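Local coordinates for protein acyl-coenzyme A oxidase 3 (Yarrowia lipolytica, PDB 5YS9) that oxidises acyl-CoA esters with FAD and molecular oxygen to trans-2-enoyl-CoA and hydrogen peroxide in peroxisomal fatty acid beta-oxidation, at residues A[316-327]-A[419-430]. Sequence-based numbering, arbitrary orientation.
Sequences VSQRFITIALRY and CANIIDQCRQAC. With FAD (flavin-adenine dinucleotide), chain D.
The thiol of C426 sits in the shallow groove between F320, I321 and A324, where the helices of 316-327 and 419-428 run side by side in the same direction, their axes 8.9 Å apart and crossing at 16°. With SG anti to its own carbonyl carbon (chi1 -79°), the sulfur points into the neighbouring helix and lies 3.7 Å from A324 CB and 3.6 Å from I321 CD1. The small side chain of A324 is consistent with the close approach of the backbones here, the two CA atoms of A324 and C426 being 5.3 Å apart. Toward V316 and C419, C419 SG rests 3.7 Å from V316 CB, while I422 reaches with CD1 to S317, whose hydroxyl is bonded to S313 O one turn earlier. I423 crosses V316 and F320 at a slant, its CG1 4.0 Å from F320 CD2. The seam is mostly apolar and closely packed. At the FAD end a water links A324 O to A429 O, and C430, past the regular helix, packs obliquely against Y327 in a sulfur-aromatic contact, SG 4.7 Å from the ring centroid; Y327 OH is hydrogen-bonded to H433 ND1. Cutting Y327 back to an alanine would probably leave H433 without its partner and the C430 sulfur without its ring. The solvent side is limited to exposed N421 and partly exposed D424 and Q425; D424, salt-bridged to R427, meets the second subunit, as do R427 and Q428. One residue before A429, Q428 O accepts a 2.8 Å bond from O3B of the FAD ribose. This near-parallel helix pair belongs to the C-alpha1 helical domain of the acyl-CoA oxidases, and its end forms part of an FAD pocket shared with the second subunit.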
loop_
_atom_site.group_PDB
_atom_site.type_symbol
_atom_site.label_atom_id
_atom_site.label_comp_id
_atom_site.label_asym_id
_atom_site.label_seq_id
_atom_site.Cartn_x
_atom_site.Cartn_y
_atom_site.Cartn_z
ATOM N N VAL A 316 4.329 4.339 -14.843
ATOM C CA VAL A 316 3.136 4.011 -14.070
ATOM C C VAL A 316 2.632 5.213 -13.283
ATOM O O VAL A 316 1.451 5.477 -13.287
ATOM C CB VAL A 316 3.335 2.780 -13.144
ATOM C CG1 VAL A 316 2.086 2.476 -12.288
ATOM C CG2 VAL A 316 3.619 1.582 -14.003
ATOM N N SER A 317 3.512 5.899 -12.576
ATOM C CA SER A 317 3.093 6.989 -11.714
ATOM C C SER A 317 2.283 8.086 -12.415
ATOM O O SER A 317 1.307 8.568 -11.842
ATOM C CB SER A 317 4.294 7.632 -11.013
ATOM O OG SER A 317 4.825 6.750 -10.055
ATOM N N GLN A 318 2.715 8.475 -13.615
ATOM C CA GLN A 318 2.081 9.535 -14.388
ATOM C C GLN A 318 0.577 9.292 -14.647
ATOM O O GLN A 318 -0.238 10.238 -14.772
ATOM C CB GLN A 318 2.814 9.730 -15.719
ATOM C CG GLN A 318 2.819 8.490 -16.606
ATOM C CD GLN A 318 3.406 8.701 -17.998
ATOM O OE1 GLN A 318 3.715 9.794 -18.403
ATOM N NE2 GLN A 318 3.531 7.629 -18.728
ATOM N N ARG A 319 0.216 8.024 -14.738
ATOM C CA ARG A 319 -1.159 7.630 -15.004
ATOM C C ARG A 319 -2.020 8.006 -13.795
ATOM O O ARG A 319 -3.042 8.677 -13.931
ATOM C CB ARG A 319 -1.201 6.136 -15.271
ATOM C CG ARG A 319 -2.521 5.578 -15.791
ATOM C CD ARG A 319 -2.515 4.038 -15.742
ATOM N NE ARG A 319 -3.861 3.499 -15.531
ATOM C CZ ARG A 319 -4.152 2.239 -15.222
ATOM N NH1 ARG A 319 -3.200 1.330 -15.049
ATOM N NH2 ARG A 319 -5.432 1.907 -15.064
ATOM N N PHE A 320 -1.642 7.503 -12.644
ATOM C CA PHE A 320 -2.376 7.734 -11.419
ATOM C C PHE A 320 -2.371 9.150 -10.884
ATOM O O PHE A 320 -3.366 9.632 -10.391
ATOM C CB PHE A 320 -2.054 6.640 -10.417
ATOM C CG PHE A 320 -2.428 5.298 -10.938
ATOM C CD1 PHE A 320 -3.738 4.897 -10.927
ATOM C CD2 PHE A 320 -1.500 4.502 -11.552
ATOM C CE1 PHE A 320 -4.104 3.691 -11.453
ATOM C CE2 PHE A 320 -1.859 3.297 -12.089
ATOM C CZ PHE A 320 -3.166 2.892 -12.040
ATOM N N ILE A 321 -1.240 9.811 -11.003
ATOM C CA ILE A 321 -1.164 11.207 -10.669
ATOM C C ILE A 321 -2.055 12.007 -11.596
ATOM O O ILE A 321 -2.657 12.969 -11.180
ATOM C CB ILE A 321 0.281 11.735 -10.608
ATOM C CG1 ILE A 321 0.335 13.016 -9.800
ATOM C CG2 ILE A 321 0.832 12.017 -11.984
ATOM C CD1 ILE A 321 0.019 12.854 -8.343
ATOM N N THR A 322 -2.110 11.628 -12.861
ATOM C CA THR A 322 -3.054 12.252 -13.763
ATOM C C THR A 322 -4.507 11.978 -13.409
ATOM O O THR A 322 -5.310 12.882 -13.390
ATOM C CB THR A 322 -2.786 11.897 -15.230
ATOM O OG1 THR A 322 -1.468 12.282 -15.577
ATOM C CG2 THR A 322 -3.720 12.626 -16.117
ATOM N N ILE A 323 -4.839 10.740 -13.081
ATOM C CA ILE A 323 -6.214 10.410 -12.609
ATOM C C ILE A 323 -6.612 11.274 -11.404
ATOM O O ILE A 323 -7.691 11.948 -11.425
ATOM C CB ILE A 323 -6.369 8.911 -12.281
ATOM C CG1 ILE A 323 -6.350 8.104 -13.586
ATOM C CG2 ILE A 323 -7.655 8.639 -11.496
ATOM C CD1 ILE A 323 -6.002 6.643 -13.346
ATOM N N ALA A 324 -5.749 11.286 -10.383
ATOM C CA ALA A 324 -6.089 12.013 -9.119
ATOM C C ALA A 324 -6.232 13.493 -9.310
ATOM O O ALA A 324 -7.131 14.077 -8.715
ATOM C CB ALA A 324 -5.082 11.756 -8.023
ATOM N N LEU A 325 -5.355 14.087 -10.132
ATOM C CA LEU A 325 -5.353 15.546 -10.366
ATOM C C LEU A 325 -6.544 16.048 -11.179
ATOM O O LEU A 325 -7.112 17.099 -10.871
ATOM C CB LEU A 325 -4.035 15.997 -11.007
ATOM C CG LEU A 325 -2.889 16.067 -9.987
ATOM C CD1 LEU A 325 -1.523 16.331 -10.603
ATOM C CD2 LEU A 325 -3.173 17.103 -8.904
ATOM N N ARG A 326 -6.909 15.309 -12.216
ATOM C CA ARG A 326 -8.096 15.644 -13.002
ATOM C C ARG A 326 -9.349 15.524 -12.170
ATOM O O ARG A 326 -10.181 16.446 -12.181
ATOM C CB ARG A 326 -8.222 14.766 -14.248
ATOM C CG ARG A 326 -7.275 15.184 -15.342
ATOM C CD ARG A 326 -7.331 14.203 -16.485
ATOM N NE ARG A 326 -6.265 14.538 -17.411
ATOM C CZ ARG A 326 -5.982 13.918 -18.561
ATOM N NH1 ARG A 326 -6.664 12.853 -18.952
ATOM N NH2 ARG A 326 -4.956 14.369 -19.296
ATOM N N TYR A 327 -9.486 14.406 -11.443
ATOM C CA TYR A 327 -10.535 14.306 -10.420
ATOM C C TYR A 327 -10.520 15.505 -9.500
ATOM O O TYR A 327 -11.527 16.163 -9.305
ATOM C CB TYR A 327 -10.382 13.061 -9.553
ATOM C CG TYR A 327 -11.543 12.822 -8.619
ATOM C CD1 TYR A 327 -12.813 12.591 -9.113
ATOM C CD2 TYR A 327 -11.369 12.805 -7.271
ATOM C CE1 TYR A 327 -13.889 12.406 -8.279
ATOM C CE2 TYR A 327 -12.440 12.620 -6.423
ATOM C CZ TYR A 327 -13.708 12.408 -6.936
ATOM O OH TYR A 327 -14.783 12.169 -6.094
ATOM N N CYS A 419 6.711 4.947 -6.438
ATOM C CA CYS A 419 5.636 4.649 -7.349
ATOM C C CYS A 419 4.469 3.964 -6.606
ATOM O O CYS A 419 3.310 4.304 -6.825
ATOM C CB CYS A 419 6.111 3.820 -8.582
ATOM S SG CYS A 419 4.760 3.339 -9.730
ATOM N N ALA A 420 4.796 3.016 -5.731
ATOM C CA ALA A 420 3.798 2.369 -4.889
ATOM C C ALA A 420 3.071 3.392 -4.055
ATOM O O ALA A 420 1.860 3.381 -3.995
ATOM C CB ALA A 420 4.418 1.269 -4.018
ATOM N N ASN A 421 3.804 4.299 -3.426
ATOM C CA ASN A 421 3.160 5.255 -2.532
ATOM C C ASN A 421 2.207 6.177 -3.298
ATOM O O ASN A 421 1.217 6.632 -2.739
ATOM C CB ASN A 421 4.206 6.096 -1.789
ATOM C CG ASN A 421 5.114 5.263 -0.916
ATOM O OD1 ASN A 421 4.719 4.200 -0.439
ATOM N ND2 ASN A 421 6.341 5.747 -0.697
ATOM N N ILE A 422 2.565 6.496 -4.545
ATOM C CA ILE A 422 1.814 7.432 -5.368
ATOM C C ILE A 422 0.500 6.793 -5.804
ATOM O O ILE A 422 -0.577 7.407 -5.729
ATOM C CB ILE A 422 2.614 7.871 -6.628
ATOM C CG1 ILE A 422 3.773 8.812 -6.243
ATOM C CG2 ILE A 422 1.684 8.559 -7.647
ATOM C CD1 ILE A 422 4.683 9.179 -7.407
ATOM N N ILE A 423 0.601 5.559 -6.279
ATOM C CA ILE A 423 -0.594 4.785 -6.596
ATOM C C ILE A 423 -1.512 4.809 -5.361
ATOM O O ILE A 423 -2.699 5.165 -5.478
ATOM C CB ILE A 423 -0.282 3.336 -7.009
ATOM C CG1 ILE A 423 0.524 3.284 -8.326
ATOM C CG2 ILE A 423 -1.573 2.549 -7.223
ATOM C CD1 ILE A 423 1.257 1.959 -8.548
ATOM N N ASP A 424 -0.947 4.504 -4.193
ATOM C CA ASP A 424 -1.726 4.407 -2.992
ATOM C C ASP A 424 -2.321 5.739 -2.581
ATOM O O ASP A 424 -3.488 5.806 -2.254
ATOM C CB ASP A 424 -0.902 3.855 -1.834
ATOM C CG ASP A 424 -1.779 3.428 -0.684
ATOM O OD1 ASP A 424 -2.466 2.426 -0.851
ATOM O OD2 ASP A 424 -1.825 4.096 0.352
ATOM N N GLN A 425 -1.502 6.783 -2.577
ATOM C CA GLN A 425 -1.934 8.158 -2.253
ATOM C C GLN A 425 -2.945 8.720 -3.226
ATOM O O GLN A 425 -3.901 9.333 -2.802
ATOM C CB GLN A 425 -0.731 9.107 -2.239
ATOM C CG GLN A 425 0.101 9.026 -0.972
ATOM C CD GLN A 425 -0.581 9.680 0.202
ATOM O OE1 GLN A 425 -0.418 9.232 1.323
ATOM N NE2 GLN A 425 -1.348 10.760 -0.046
ATOM N N CYS A 426 -2.730 8.495 -4.506
ATOM C CA CYS A 426 -3.642 8.973 -5.514
ATOM C C CYS A 426 -4.990 8.325 -5.321
ATOM O O CYS A 426 -6.011 8.945 -5.541
ATOM C CB CYS A 426 -3.096 8.746 -6.915
ATOM S SG CYS A 426 -1.860 9.956 -7.391
ATOM N N ARG A 427 -4.993 7.070 -4.910
ATOM C CA ARG A 427 -6.244 6.405 -4.651
ATOM C C ARG A 427 -6.990 7.057 -3.505
ATOM O O ARG A 427 -8.175 7.294 -3.600
ATOM C CB ARG A 427 -6.022 4.920 -4.371
ATOM C CG ARG A 427 -7.198 4.221 -3.713
ATOM C CD ARG A 427 -6.889 2.798 -3.320
ATOM N NE ARG A 427 -6.001 2.664 -2.177
ATOM C CZ ARG A 427 -6.262 3.094 -0.956
ATOM N NH1 ARG A 427 -5.390 2.916 0.004
ATOM N NH2 ARG A 427 -7.388 3.699 -0.688
ATOM N N GLN A 428 -6.288 7.367 -2.434
ATOM C CA GLN A 428 -6.928 7.960 -1.279
ATOM C C GLN A 428 -7.479 9.321 -1.623
ATOM O O GLN A 428 -8.551 9.693 -1.197
ATOM C CB GLN A 428 -5.966 8.033 -0.112
ATOM C CG GLN A 428 -5.937 6.763 0.700
ATOM C CD GLN A 428 -4.766 6.698 1.637
ATOM O OE1 GLN A 428 -4.889 6.979 2.814
ATOM N NE2 GLN A 428 -3.629 6.327 1.119
ATOM N N ALA A 429 -6.719 10.053 -2.415
ATOM C CA ALA A 429 -7.118 11.374 -2.914
ATOM C C ALA A 429 -8.413 11.405 -3.731
ATOM O O ALA A 429 -8.958 12.473 -3.930
ATOM C CB ALA A 429 -5.995 12.017 -3.717
ATOM N N CYS A 430 -8.867 10.259 -4.228
ATOM C CA CYS A 430 -10.128 10.161 -4.947
ATOM C C CYS A 430 -11.217 9.564 -4.049
ATOM O O CYS A 430 -12.265 9.092 -4.559
ATOM C CB CYS A 430 -9.926 9.285 -6.175
ATOM S SG CYS A 430 -8.787 9.974 -7.348
HETATM P PA FAD D . -14.821 13.094 -0.593
HETATM O O1A FAD D . -15.520 13.372 0.684
HETATM O O2A FAD D . -15.086 13.912 -1.797
HETATM O O5B FAD D . -13.256 13.150 -0.422
HETATM C C5B FAD D . -12.483 12.807 -1.562
HETATM C C4B FAD D . -11.067 13.264 -1.334
HETATM O O4B FAD D . -11.064 14.676 -1.175
HETATM C C3B FAD D . -10.579 12.665 -0.040
HETATM O O3B FAD D . -9.257 12.189 -0.195
HETATM C C2B FAD D . -10.548 13.810 0.923
HETATM O O2B FAD D . -9.451 13.658 1.817
HETATM C C1B FAD D . -10.421 15.026 0.034
HETATM N N9A FAD D . -11.165 16.077 0.727
HETATM C C8A FAD D . -12.495 16.164 0.813
HETATM N N7A FAD D . -12.845 17.233 1.550
HETATM C C5A FAD D . -11.725 17.839 1.959
HETATM C C6A FAD D . -11.382 19.017 2.774
HETATM N N6A FAD D . -12.330 19.801 3.318
HETATM N N1A FAD D . -10.084 19.287 2.951
HETATM C C2A FAD D . -9.129 18.522 2.415
HETATM N N3A FAD D . -9.360 17.440 1.670
HETATM C C4A FAD D . -10.618 17.061 1.417
HETATM N N1 FAD D . -21.755 4.797 2.190
HETATM C C2 FAD D . -22.957 4.473 2.687
HETATM O O2 FAD D . -23.727 5.378 2.984
HETATM N N3 FAD D . -23.348 3.223 2.888
HETATM C C4 FAD D . -22.574 2.200 2.603
HETATM O O4 FAD D . -22.968 1.060 2.797
HETATM C C4X FAD D . -21.242 2.456 2.051
HETATM N N5 FAD D . -20.409 1.461 1.744
HETATM C C5X FAD D . -19.204 1.722 1.231
HETATM C C6 FAD D . -18.385 0.664 0.906
HETATM C C7 FAD D . -17.143 0.905 0.375
HETATM C C7M FAD D . -16.250 -0.245 0.036
HETATM C C8 FAD D . -16.703 2.296 0.150
HETATM C C8M FAD D . -15.352 2.569 -0.426
HETATM C C9 FAD D . -17.519 3.353 0.479
HETATM C C9A FAD D . -18.766 3.117 1.007
HETATM N N10 FAD D . -19.615 4.181 1.345
HETATM C C10 FAD D . -20.867 3.860 1.857
HETATM C "C1'" FAD D . -19.249 5.583 1.136
HETATM C "C2'" FAD D . -18.092 6.086 2.001
HETATM O "O2'" FAD D . -18.558 6.417 3.303
HETATM C "C3'" FAD D . -17.430 7.304 1.354
HETATM O "O3'" FAD D . -16.545 6.832 0.361
HETATM C "C4'" FAD D . -16.618 8.180 2.295
HETATM O "O4'" FAD D . -17.305 8.276 3.533
HETATM C "C5'" FAD D . -16.473 9.607 1.788
HETATM O "O5'" FAD D . -15.507 9.791 0.766
HETATM P P FAD D . -15.932 10.470 -0.612
HETATM O O1P FAD D . -15.825 9.480 -1.706
HETATM O O2P FAD D . -17.221 11.156 -0.396
HETATM O O3P FAD D . -14.810 11.539 -0.949
HETATM O O HOH W 1 -8.183 14.077 -5.944
#